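PDB 3D2Y: N-acetylmuramoyl-L-alanine amidase AmiD from Escherichia coli, which hydrolyses, with one bound zinc ion, the amide link between N-acetylmuramoyl residues and L-amino acids in cell-wall glycopeptides. Local coordinates for residues S55-P60 / P70-L75; K117-F122 / R158-G163; K144-V149 / E256-D261; E222-I227 / N240-A245. All coordinates share one frame; numbering follows the deposited sequence. Where two conformers were deposited one is given.

Contact 1: residues S55-P60 / P70-L75; sequences SHYLVP and PRIWQL
L58 and W73 form a hydrogen-bonded pair of an antiparallel ladder that adds strand 73-74 to the edge of the mixed sheet of this PGRP-like amidase domain. L58 N donates to W73 O at 2.8 Å, and W73 N returns a bond to L58 O. The ladder runs on to L75 N, which gives its hydrogen to H56 O. Between these bonds Y57 and Q74 make a non-hydrogen-bonded pair, their CA atoms 4.5 Å apart, and Y57 CA brings a CA-H...O contact to W73 O at 3.2 Å. On the face of Y57 and Q74 the glutamine chain, extended with CG anti to the backbone N (chi1 176°), runs alongside the phenol ring, CB lying 3.7 Å from Y57 CE1. The phenol hydroxyl finds its polar partner in E78, while helix 124-141 packs on the ring through L133 and I137. On the face of L58 and W73, L58 meets F41 of helix 41-48, which P60 also touches. S55, just before the strand and beside the proton acceptor E104, is tied to it: S55 OG donates to Y57 O at 3.0 Å. Beyond the paired residues, P60 CG rests against the indole of W73, 3.8 Å from CZ3, the two side chains crossing at about a right angle.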
# COMPACT_ATOMS: atom_id res chain seq x y z
N SER A 55 -7.02 -4.01 11.86
CA SER A 55 -6.97 -3.04 10.76
C SER A 55 -8.11 -2.07 10.96
O SER A 55 -9.05 -2.36 11.72
CB SER A 55 -7.08 -3.73 9.40
OG SER A 55 -8.32 -4.43 9.30
N HIS A 56 -8.05 -0.93 10.28
CA HIS A 56 -9.14 0.05 10.38
C HIS A 56 -10.39 -0.38 9.65
O HIS A 56 -11.49 -0.20 10.16
CB HIS A 56 -8.72 1.41 9.88
CG HIS A 56 -7.55 1.97 10.62
ND1 HIS A 56 -6.23 1.74 10.24
CD2 HIS A 56 -7.50 2.76 11.72
CE1 HIS A 56 -5.43 2.36 11.09
NE2 HIS A 56 -6.17 2.99 11.99
N TYR A 57 -10.22 -0.99 8.48
CA TYR A 57 -11.35 -1.48 7.70
C TYR A 57 -11.18 -2.94 7.26
O TYR A 57 -10.07 -3.46 7.06
CB TYR A 57 -11.58 -0.57 6.50
CG TYR A 57 -11.80 0.88 6.84
CD1 TYR A 57 -13.08 1.33 7.16
CD2 TYR A 57 -10.75 1.78 6.85
CE1 TYR A 57 -13.31 2.66 7.48
CE2 TYR A 57 -10.96 3.14 7.18
CZ TYR A 57 -12.25 3.55 7.49
OH TYR A 57 -12.59 4.83 7.81
N LEU A 58 -12.31 -3.62 7.21
CA LEU A 58 -12.39 -4.97 6.66
C LEU A 58 -13.50 -5.02 5.59
O LEU A 58 -14.70 -4.78 5.90
CB LEU A 58 -12.65 -6.00 7.78
CG LEU A 58 -12.90 -7.48 7.40
CD1 LEU A 58 -11.69 -8.15 6.69
CD2 LEU A 58 -13.24 -8.27 8.67
N VAL A 59 -13.11 -5.30 4.34
CA VAL A 59 -14.04 -5.33 3.20
C VAL A 59 -14.34 -6.80 2.84
O VAL A 59 -13.42 -7.52 2.47
CB VAL A 59 -13.48 -4.60 1.95
CG1 VAL A 59 -14.63 -4.45 0.90
CG2 VAL A 59 -12.91 -3.17 2.35
N PRO A 60 -15.62 -7.24 2.94
CA PRO A 60 -15.89 -8.63 2.51
C PRO A 60 -15.56 -8.82 1.01
O PRO A 60 -15.48 -7.87 0.25
CB PRO A 60 -17.41 -8.78 2.75
CG PRO A 60 -17.80 -7.73 3.67
CD PRO A 60 -16.86 -6.57 3.38
N PRO A 70 -22.65 -0.82 -0.61
CA PRO A 70 -21.92 -1.93 0.02
C PRO A 70 -21.57 -1.59 1.46
O PRO A 70 -21.22 -0.45 1.75
CB PRO A 70 -20.63 -2.01 -0.81
CG PRO A 70 -20.45 -0.59 -1.35
CD PRO A 70 -21.87 -0.19 -1.68
N ARG A 71 -21.68 -2.57 2.35
CA ARG A 71 -21.34 -2.37 3.76
C ARG A 71 -19.91 -2.87 3.99
O ARG A 71 -19.55 -3.97 3.62
CB ARG A 71 -22.35 -3.07 4.70
CG ARG A 71 -21.99 -3.08 6.18
CD ARG A 71 -23.07 -3.69 7.04
NE ARG A 71 -24.26 -2.83 7.16
CZ ARG A 71 -25.34 -3.11 7.89
NH1 ARG A 71 -25.44 -4.25 8.58
NH2 ARG A 71 -26.35 -2.26 7.91
N ILE A 72 -19.13 -2.00 4.62
CA ILE A 72 -17.74 -2.28 4.99
C ILE A 72 -17.61 -2.16 6.52
O ILE A 72 -18.28 -1.32 7.12
CB ILE A 72 -16.80 -1.24 4.29
CG1 ILE A 72 -16.85 -1.36 2.77
CG2 ILE A 72 -15.35 -1.35 4.79
CD1 ILE A 72 -16.19 -0.16 2.03
N TRP A 73 -16.77 -3.00 7.14
CA TRP A 73 -16.63 -3.02 8.59
C TRP A 73 -15.49 -2.11 9.01
O TRP A 73 -14.43 -2.18 8.41
CB TRP A 73 -16.42 -4.47 9.09
CG TRP A 73 -17.73 -5.17 9.41
CD1 TRP A 73 -18.22 -5.43 10.64
CD2 TRP A 73 -18.70 -5.64 8.47
NE1 TRP A 73 -19.43 -6.08 10.55
CE2 TRP A 73 -19.75 -6.23 9.23
CE3 TRP A 73 -18.78 -5.66 7.07
CZ2 TRP A 73 -20.89 -6.79 8.63
CZ3 TRP A 73 -19.91 -6.23 6.47
CH2 TRP A 73 -20.95 -6.80 7.26
N GLN A 74 -15.75 -1.21 9.96
CA GLN A 74 -14.68 -0.37 10.54
C GLN A 74 -14.42 -0.85 11.95
O GLN A 74 -15.34 -0.96 12.77
CB GLN A 74 -14.93 1.15 10.43
CG GLN A 74 -13.83 2.01 11.14
CD GLN A 74 -13.98 3.50 11.05
OE1 GLN A 74 -13.01 4.24 11.29
NE2 GLN A 74 -15.16 3.96 10.72
N LEU A 75 -13.16 -1.20 12.22
CA LEU A 75 -12.79 -1.87 13.44
C LEU A 75 -12.05 -0.96 14.40
O LEU A 75 -11.98 -1.25 15.58
CB LEU A 75 -11.93 -3.10 13.12
CG LEU A 75 -12.50 -4.14 12.17
CD1 LEU A 75 -11.48 -5.22 11.92
CD2 LEU A 75 -13.81 -4.78 12.72

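Contact 2: residues K117-F122 / R158-G163; sequences KYFAPF and RKDDPG
F122 turns its ring edge to the backbone of P162, and here the contact is close: F122 CZ lies 3.2 Å from P162 O, in the plane of the ring, and 3.9 Å from P162 CB. A cis peptide bond precedes P162. F119 is rotated with CG anti to the carbonyl carbon (chi1 -76°), which sends its ring to the loop, CE1 lying 4.0 Å from G163 CA; a CB on that glycine would run into the ring. The polar side is looser, and a water joins in. K117 NZ forms a salt bridge of 3.1 Å to D160 OD2, approaching nearly along the C-O axis, and the water bridges the same two atoms, 2.6 Å from K117 NZ. The other carboxylate oxygen, OD1, is paired with R225 in the modelled conformer of that arginine, placing D160 between two cations. An asparagine here would probably leave K117 and R225 without their shared negative mate and weaken the tie between hairpin and loop. K159, the transition-state stabiliser, comes just before D160, and the zinc ligand D161 lies between D160 and P162. The 110-113/116-119 hairpin thus lies over the loop between helices 151-154 and 168-173, with W110 meeting F119 edge-to-face and Y36 of strand 31-36 beside F119 and D160.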
# COMPACT_ATOMS: atom_id res chain seq x y z
N LYS A 117 2.94 -21.12 -6.75
CA LYS A 117 2.17 -20.22 -5.90
C LYS A 117 1.14 -19.49 -6.79
O LYS A 117 1.52 -18.69 -7.66
CB LYS A 117 3.13 -19.24 -5.23
CG LYS A 117 2.80 -18.97 -3.80
CD LYS A 117 3.53 -17.75 -3.26
CE LYS A 117 4.45 -18.13 -2.10
NZ LYS A 117 4.69 -17.01 -1.14
N TYR A 118 -0.15 -19.80 -6.60
CA TYR A 118 -1.22 -19.24 -7.42
C TYR A 118 -1.99 -18.29 -6.52
O TYR A 118 -2.33 -18.66 -5.40
CB TYR A 118 -2.19 -20.33 -7.93
CG TYR A 118 -1.83 -21.05 -9.23
CD1 TYR A 118 -2.20 -20.52 -10.48
CD2 TYR A 118 -1.17 -22.28 -9.22
CE1 TYR A 118 -1.89 -21.20 -11.69
CE2 TYR A 118 -0.86 -22.96 -10.40
CZ TYR A 118 -1.21 -22.43 -11.63
OH TYR A 118 -0.87 -23.13 -12.78
N PHE A 119 -2.27 -17.08 -7.00
CA PHE A 119 -3.01 -16.10 -6.21
C PHE A 119 -4.50 -16.11 -6.60
O PHE A 119 -4.82 -16.65 -7.64
CB PHE A 119 -2.41 -14.70 -6.39
CG PHE A 119 -1.12 -14.47 -5.64
CD1 PHE A 119 -1.11 -13.86 -4.39
CD2 PHE A 119 0.11 -14.84 -6.20
CE1 PHE A 119 0.08 -13.61 -3.70
CE2 PHE A 119 1.30 -14.62 -5.51
CZ PHE A 119 1.31 -13.98 -4.28
N ALA A 120 -5.37 -15.51 -5.79
CA ALA A 120 -6.83 -15.53 -6.01
C ALA A 120 -7.28 -14.20 -6.60
O ALA A 120 -6.88 -13.16 -6.11
CB ALA A 120 -7.52 -15.74 -4.70
N PRO A 121 -8.11 -14.23 -7.66
CA PRO A 121 -8.61 -12.97 -8.23
C PRO A 121 -9.47 -12.17 -7.24
O PRO A 121 -10.13 -12.75 -6.38
CB PRO A 121 -9.46 -13.46 -9.42
CG PRO A 121 -8.88 -14.81 -9.76
CD PRO A 121 -8.59 -15.40 -8.42
N PHE A 122 -9.46 -10.85 -7.36
CA PHE A 122 -10.34 -10.03 -6.52
C PHE A 122 -11.73 -9.85 -7.14
O PHE A 122 -11.88 -9.41 -8.31
CB PHE A 122 -9.68 -8.68 -6.26
CG PHE A 122 -8.46 -8.77 -5.34
CD1 PHE A 122 -7.22 -9.18 -5.85
CD2 PHE A 122 -8.58 -8.52 -3.98
CE1 PHE A 122 -6.07 -9.29 -5.03
CE2 PHE A 122 -7.46 -8.66 -3.14
CZ PHE A 122 -6.19 -9.05 -3.69
N ARG A 158 8.73 -9.98 4.31
CA ARG A 158 7.79 -10.70 5.19
C ARG A 158 6.46 -11.01 4.55
O ARG A 158 5.78 -11.95 4.98
CB ARG A 158 7.52 -9.92 6.49
CG ARG A 158 8.77 -9.73 7.38
CD ARG A 158 8.42 -9.15 8.77
NE ARG A 158 7.69 -7.87 8.72
CZ ARG A 158 6.38 -7.77 8.93
NH1 ARG A 158 5.68 -8.84 9.24
NH2 ARG A 158 5.75 -6.58 8.87
N LYS A 159 6.04 -10.15 3.61
CA LYS A 159 4.65 -10.18 3.10
C LYS A 159 4.58 -10.07 1.58
O LYS A 159 5.44 -9.45 0.95
CB LYS A 159 3.83 -9.04 3.71
CG LYS A 159 3.75 -9.06 5.22
CD LYS A 159 2.88 -10.20 5.75
CE LYS A 159 3.03 -10.30 7.24
NZ LYS A 159 1.90 -11.18 7.75
N ASP A 160 3.53 -10.67 1.02
CA ASP A 160 3.20 -10.56 -0.41
C ASP A 160 1.94 -9.75 -0.69
O ASP A 160 1.68 -9.37 -1.85
CB ASP A 160 2.98 -11.99 -0.96
CG ASP A 160 4.28 -12.73 -1.21
OD1 ASP A 160 5.34 -12.09 -1.13
OD2 ASP A 160 4.25 -13.95 -1.46
N ASP A 161 1.11 -9.56 0.34
CA ASP A 161 -0.22 -8.98 0.14
C ASP A 161 -0.24 -7.52 -0.27
O ASP A 161 0.67 -6.76 0.13
CB ASP A 161 -1.15 -9.32 1.33
CG ASP A 161 -0.72 -8.66 2.64
OD1 ASP A 161 -1.54 -7.88 3.18
OD2 ASP A 161 0.42 -8.91 3.11
N PRO A 162 -1.24 -7.12 -1.11
CA PRO A 162 -2.34 -7.93 -1.67
C PRO A 162 -2.05 -8.71 -2.95
O PRO A 162 -2.98 -9.25 -3.53
CB PRO A 162 -3.42 -6.89 -1.96
CG PRO A 162 -2.60 -5.70 -2.39
CD PRO A 162 -1.33 -5.73 -1.57
N GLY A 163 -0.79 -8.73 -3.40
CA GLY A 163 -0.40 -9.66 -4.44
C GLY A 163 -0.59 -9.20 -5.87
O GLY A 163 -1.18 -8.13 -6.15
O HOH W 1 6.44 -15.35 -2.13

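Contact 3: residues K144-V149 / E256-D261; sequences KPENVV and EKYGQD
The D261 carboxylate is gripped at both oxygens: K144 NZ forms a salt bridge of 3.0 Å to D261 OD1, coming from above the carboxylate plane, and R91 NE forms another to OD2. This ties the last residue of the chain to the turn before strand 148-150, where a short 3-10 segment at P145 and E146 brings its side chains up to the end of helix 245-258. Y258, the last helical residue, is followed by G259 with positive phi, and its ring is directed at that turn. P145 lies across the tyrosine side chain, P145 CB meeting Y258 CE1 at 3.7 Å. The E146 side chain passes that of Y258 running the other way, placing OE1 3.5 Å from Y258 CD1; CG lies between the backbone N and the carbonyl carbon (chi1 70°), and a bend at chi2 brings the carboxylate there. Replacing E146 by an alanine would probably open a gap beside Y258 and leave the ring less firmly held. The phenol hydroxyl bonds to W179 N. E146 OE2 also stands 3.8 Å from D261 OD2, two like charges with their carboxylate planes 34° apart. The cations probably offset this repulsion, chiefly at D261, since R91 is only a long, weak partner of E146.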
# COMPACT_ATOMS: atom_id res chain seq x y z
N LYS A 144 -0.81 11.34 -0.75
CA LYS A 144 -0.20 11.48 -2.09
C LYS A 144 -0.29 10.13 -2.76
O LYS A 144 -0.29 9.13 -2.04
CB LYS A 144 1.27 11.87 -1.98
CG LYS A 144 1.44 13.31 -1.52
CD LYS A 144 2.88 13.75 -1.54
CE LYS A 144 3.62 13.27 -0.30
NZ LYS A 144 4.69 14.24 0.12
N PRO A 145 -0.41 10.09 -4.12
CA PRO A 145 -0.62 8.82 -4.80
C PRO A 145 0.42 7.73 -4.43
O PRO A 145 0.06 6.57 -4.24
CB PRO A 145 -0.57 9.19 -6.28
CG PRO A 145 -0.96 10.64 -6.34
CD PRO A 145 -0.37 11.22 -5.07
N GLU A 146 1.70 8.09 -4.37
CA GLU A 146 2.77 7.10 -4.08
C GLU A 146 2.67 6.49 -2.66
O GLU A 146 3.33 5.50 -2.37
CB GLU A 146 4.17 7.68 -4.33
CG GLU A 146 4.58 8.73 -3.34
CD GLU A 146 4.15 10.15 -3.69
OE1 GLU A 146 3.26 10.39 -4.54
OE2 GLU A 146 4.70 11.07 -3.07
N ASN A 147 1.83 7.06 -1.82
CA ASN A 147 1.66 6.55 -0.46
C ASN A 147 0.40 5.69 -0.30
O ASN A 147 -0.04 5.39 0.82
CB ASN A 147 1.76 7.73 0.52
CG ASN A 147 3.17 8.30 0.57
OD1 ASN A 147 4.13 7.57 0.47
ND2 ASN A 147 3.28 9.62 0.70
N VAL A 148 -0.18 5.26 -1.42
CA VAL A 148 -1.15 4.16 -1.40
C VAL A 148 -0.38 2.87 -1.76
O VAL A 148 0.09 2.72 -2.88
CB VAL A 148 -2.31 4.40 -2.42
CG1 VAL A 148 -3.37 3.33 -2.24
CG2 VAL A 148 -2.89 5.82 -2.24
N VAL A 149 -0.18 1.97 -0.80
CA VAL A 149 0.84 0.93 -0.97
C VAL A 149 0.29 -0.41 -0.59
O VAL A 149 -0.76 -0.53 0.10
CB VAL A 149 2.11 1.18 -0.09
CG1 VAL A 149 2.87 2.46 -0.57
CG2 VAL A 149 1.70 1.28 1.45
N GLU A 256 10.51 9.91 -11.64
CA GLU A 256 10.28 11.14 -12.37
C GLU A 256 8.94 11.84 -12.03
O GLU A 256 8.87 13.05 -11.81
CB GLU A 256 10.38 10.82 -13.87
CG GLU A 256 10.07 11.99 -14.75
CD GLU A 256 10.24 11.64 -16.19
OE1 GLU A 256 11.32 11.89 -16.70
OE2 GLU A 256 9.30 11.07 -16.79
N LYS A 257 7.87 11.06 -12.00
CA LYS A 257 6.53 11.60 -11.76
C LYS A 257 6.20 11.94 -10.29
O LYS A 257 5.56 12.97 -10.02
CB LYS A 257 5.50 10.64 -12.35
CG LYS A 257 4.06 11.18 -12.42
CD LYS A 257 3.14 10.18 -13.10
CE LYS A 257 1.68 10.64 -13.02
NZ LYS A 257 0.69 9.62 -13.53
N TYR A 258 6.67 11.12 -9.35
CA TYR A 258 6.26 11.26 -7.94
C TYR A 258 7.39 11.63 -6.99
O TYR A 258 7.16 11.97 -5.81
CB TYR A 258 5.62 9.96 -7.46
CG TYR A 258 4.41 9.58 -8.25
CD1 TYR A 258 3.18 10.21 -8.02
CD2 TYR A 258 4.48 8.59 -9.25
CE1 TYR A 258 2.03 9.88 -8.77
CE2 TYR A 258 3.37 8.25 -9.98
CZ TYR A 258 2.14 8.90 -9.75
OH TYR A 258 1.01 8.54 -10.45
N GLY A 259 8.63 11.54 -7.47
CA GLY A 259 9.77 11.86 -6.64
C GLY A 259 9.97 10.90 -5.48
O GLY A 259 9.49 9.74 -5.51
N GLN A 260 10.67 11.40 -4.46
CA GLN A 260 11.17 10.56 -3.36
C GLN A 260 10.84 11.12 -1.96
O GLN A 260 11.06 10.44 -0.95
CB GLN A 260 12.70 10.35 -3.51
CG GLN A 260 13.49 11.60 -3.48
CD GLN A 260 14.93 11.36 -3.86
OE1 GLN A 260 15.67 10.67 -3.16
NE2 GLN A 260 15.34 11.91 -4.99
N ASP A 261 10.27 12.32 -1.94
CA ASP A 261 10.11 13.16 -0.74
C ASP A 261 11.45 13.62 -0.12
O ASP A 261 11.94 14.74 -0.38
CB ASP A 261 9.13 12.52 0.26
CG ASP A 261 7.71 12.43 -0.31
OD1 ASP A 261 7.30 13.40 -0.99
OD2 ASP A 261 7.01 11.40 -0.10
OXT ASP A 261 12.09 12.89 0.64

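Contact 4: residues E222-I227 / N240-A245; sequences EQRRVI and NGEADA
No hydrogen bond crosses between residues 222-227 and 240-245, although backbone is laid almost directly on helix: the CA atoms of R224 and G241 are only 4.3 Å apart. Glycine makes this approach possible. A CB on G241 would collide with R224 O, and the positive phi of 85° suits a residue without one. What remains is a long CA-H...O contact, G241 CA to R224 O at 3.6 Å. The G241 carbonyl then points into the aliphatic parts of two helix side chains one turn apart: its oxygen lies 3.5 Å from R224 CG and 3.6 Å from I227 CB. I227 spreads both branches around this peptide. CG2, anti to the backbone N, touches G241 C at 3.6 Å, while CD1 reaches on to A243 CB at 4.4 Å, and L203 of helix 200-210 packs against both residues. At the outer rim R224 and E242 run side by side, pointing the same way, with guanidinium and carboxylate planes 27° apart; R224 NH1 and E242 OE1 remain 4.8 Å from each other, not in contact. The loop has an Asx turn, N240 OD1 accepting from E242 N, and Q231 of helix 220-234 bonds to G241 N and E242 O. The two segments thus meet by van der Waals contact of a peptide carbonyl with R224 and I227 carbons, and any attraction between R224 and E242 is probably mild.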
# COMPACT_ATOMS: atom_id res chain seq x y z
N GLU A 222 17.10 -11.97 -0.61
CA GLU A 222 16.51 -10.78 -0.02
C GLU A 222 16.36 -9.67 -1.08
O GLU A 222 15.39 -8.91 -1.06
CB GLU A 222 17.34 -10.32 1.17
CG GLU A 222 17.37 -11.35 2.32
CD GLU A 222 18.38 -11.03 3.41
OE1 GLU A 222 19.25 -10.16 3.20
OE2 GLU A 222 18.27 -11.66 4.49
N GLN A 223 17.30 -9.63 -2.03
CA GLN A 223 17.29 -8.63 -3.11
C GLN A 223 16.16 -8.97 -4.07
O GLN A 223 15.49 -8.08 -4.57
CB GLN A 223 18.64 -8.59 -3.85
CG GLN A 223 19.82 -8.01 -3.05
CD GLN A 223 21.18 -8.11 -3.78
OE1 GLN A 223 21.23 -8.32 -4.99
NE2 GLN A 223 22.27 -7.98 -3.03
N ARG A 224 15.94 -10.28 -4.29
CA ARG A 224 14.81 -10.80 -5.07
C ARG A 224 13.43 -10.44 -4.46
O ARG A 224 12.54 -10.04 -5.18
CB ARG A 224 14.91 -12.31 -5.30
CG ARG A 224 15.86 -12.73 -6.40
CD ARG A 224 15.61 -14.17 -6.88
NE ARG A 224 15.83 -15.16 -5.83
CZ ARG A 224 17.03 -15.66 -5.48
NH1 ARG A 224 18.14 -15.25 -6.08
NH2 ARG A 224 17.10 -16.56 -4.51
N ARG A 225 13.28 -10.58 -3.15
CA ARG A 225 12.02 -10.24 -2.51
C ARG A 225 11.69 -8.76 -2.71
O ARG A 225 10.53 -8.42 -2.95
CB ARG A 225 12.03 -10.65 -1.03
CG ARG A 225 11.93 -12.17 -0.78
CD ARG A 225 10.57 -12.65 -0.19
NE ARG A 225 9.47 -11.69 -0.37
CZ ARG A 225 8.26 -11.75 0.20
NH1 ARG A 225 7.92 -12.73 1.04
NH2 ARG A 225 7.39 -10.77 -0.06
N VAL A 226 12.69 -7.88 -2.65
CA VAL A 226 12.40 -6.45 -2.85
C VAL A 226 11.89 -6.22 -4.29
O VAL A 226 10.89 -5.54 -4.50
CB VAL A 226 13.61 -5.57 -2.53
CG1 VAL A 226 13.32 -4.11 -2.86
CG2 VAL A 226 13.96 -5.69 -1.06
N ILE A 227 12.56 -6.84 -5.26
CA ILE A 227 12.28 -6.55 -6.66
C ILE A 227 10.93 -7.18 -6.98
O ILE A 227 10.09 -6.59 -7.67
CB ILE A 227 13.40 -7.08 -7.58
CG1 ILE A 227 14.67 -6.19 -7.45
CG2 ILE A 227 12.94 -7.03 -9.02
CD1 ILE A 227 16.04 -6.82 -7.95
N ASN A 240 9.24 -12.42 -10.79
CA ASN A 240 10.27 -13.36 -10.34
C ASN A 240 11.44 -12.73 -9.59
O ASN A 240 12.29 -13.45 -9.06
CB ASN A 240 10.77 -14.25 -11.51
CG ASN A 240 11.58 -13.48 -12.54
OD1 ASN A 240 11.65 -12.23 -12.51
ND2 ASN A 240 12.24 -14.22 -13.44
N GLY A 241 11.49 -11.40 -9.54
CA GLY A 241 12.45 -10.71 -8.70
C GLY A 241 13.80 -10.51 -9.34
O GLY A 241 14.77 -10.21 -8.64
N GLU A 242 13.86 -10.73 -10.66
CA GLU A 242 15.04 -10.46 -11.52
C GLU A 242 14.99 -9.08 -12.18
O GLU A 242 13.97 -8.67 -12.77
CB GLU A 242 15.16 -11.55 -12.60
CG GLU A 242 15.35 -12.96 -12.04
CD GLU A 242 16.69 -13.16 -11.31
OE1 GLU A 242 16.79 -14.15 -10.55
OE2 GLU A 242 17.64 -12.37 -11.51
N ALA A 243 16.09 -8.37 -12.09
CA ALA A 243 16.16 -7.03 -12.61
C ALA A 243 16.17 -7.04 -14.12
O ALA A 243 17.07 -7.65 -14.73
CB ALA A 243 17.40 -6.34 -12.07
N ASP A 244 15.19 -6.39 -14.73
CA ASP A 244 15.19 -6.25 -16.20
C ASP A 244 14.89 -4.81 -16.61
O ASP A 244 14.68 -3.94 -15.75
CB ASP A 244 14.25 -7.27 -16.89
CG ASP A 244 12.77 -7.13 -16.48
OD1 ASP A 244 12.35 -6.12 -15.88
OD2 ASP A 244 11.99 -8.07 -16.81
N ALA A 245 14.89 -4.56 -17.91
CA ALA A 245 14.82 -3.21 -18.45
C ALA A 245 13.44 -2.60 -18.21
O ALA A 245 13.35 -1.40 -17.91
CB ALA A 245 15.15 -3.20 -19.93

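Contact 1 closes before the others open along the chain. Contacts 1 and 3 reach the same mixed sheet at its two outermost strands, 73-74 and 148-150, with centres 26 Å apart. Contact 2 lies in the amidase domain too, and its segments alternate with those of contact 3, whose second half is the C-terminus. Contact 4 falls between the two halves of contact 3, joining helix 220-234 to the loop that leads into helix 245-258. Contacts 2 and 4 have centres 17 Å apart and touch: in the conformer given, R225 NH2 makes a salt bridge to D160 OD1 and probably a hydrogen bond to K159 O. Among these contacts, the C-terminal helices meet the amidase domain at the catalytic loop and at the turn before strand 148-150.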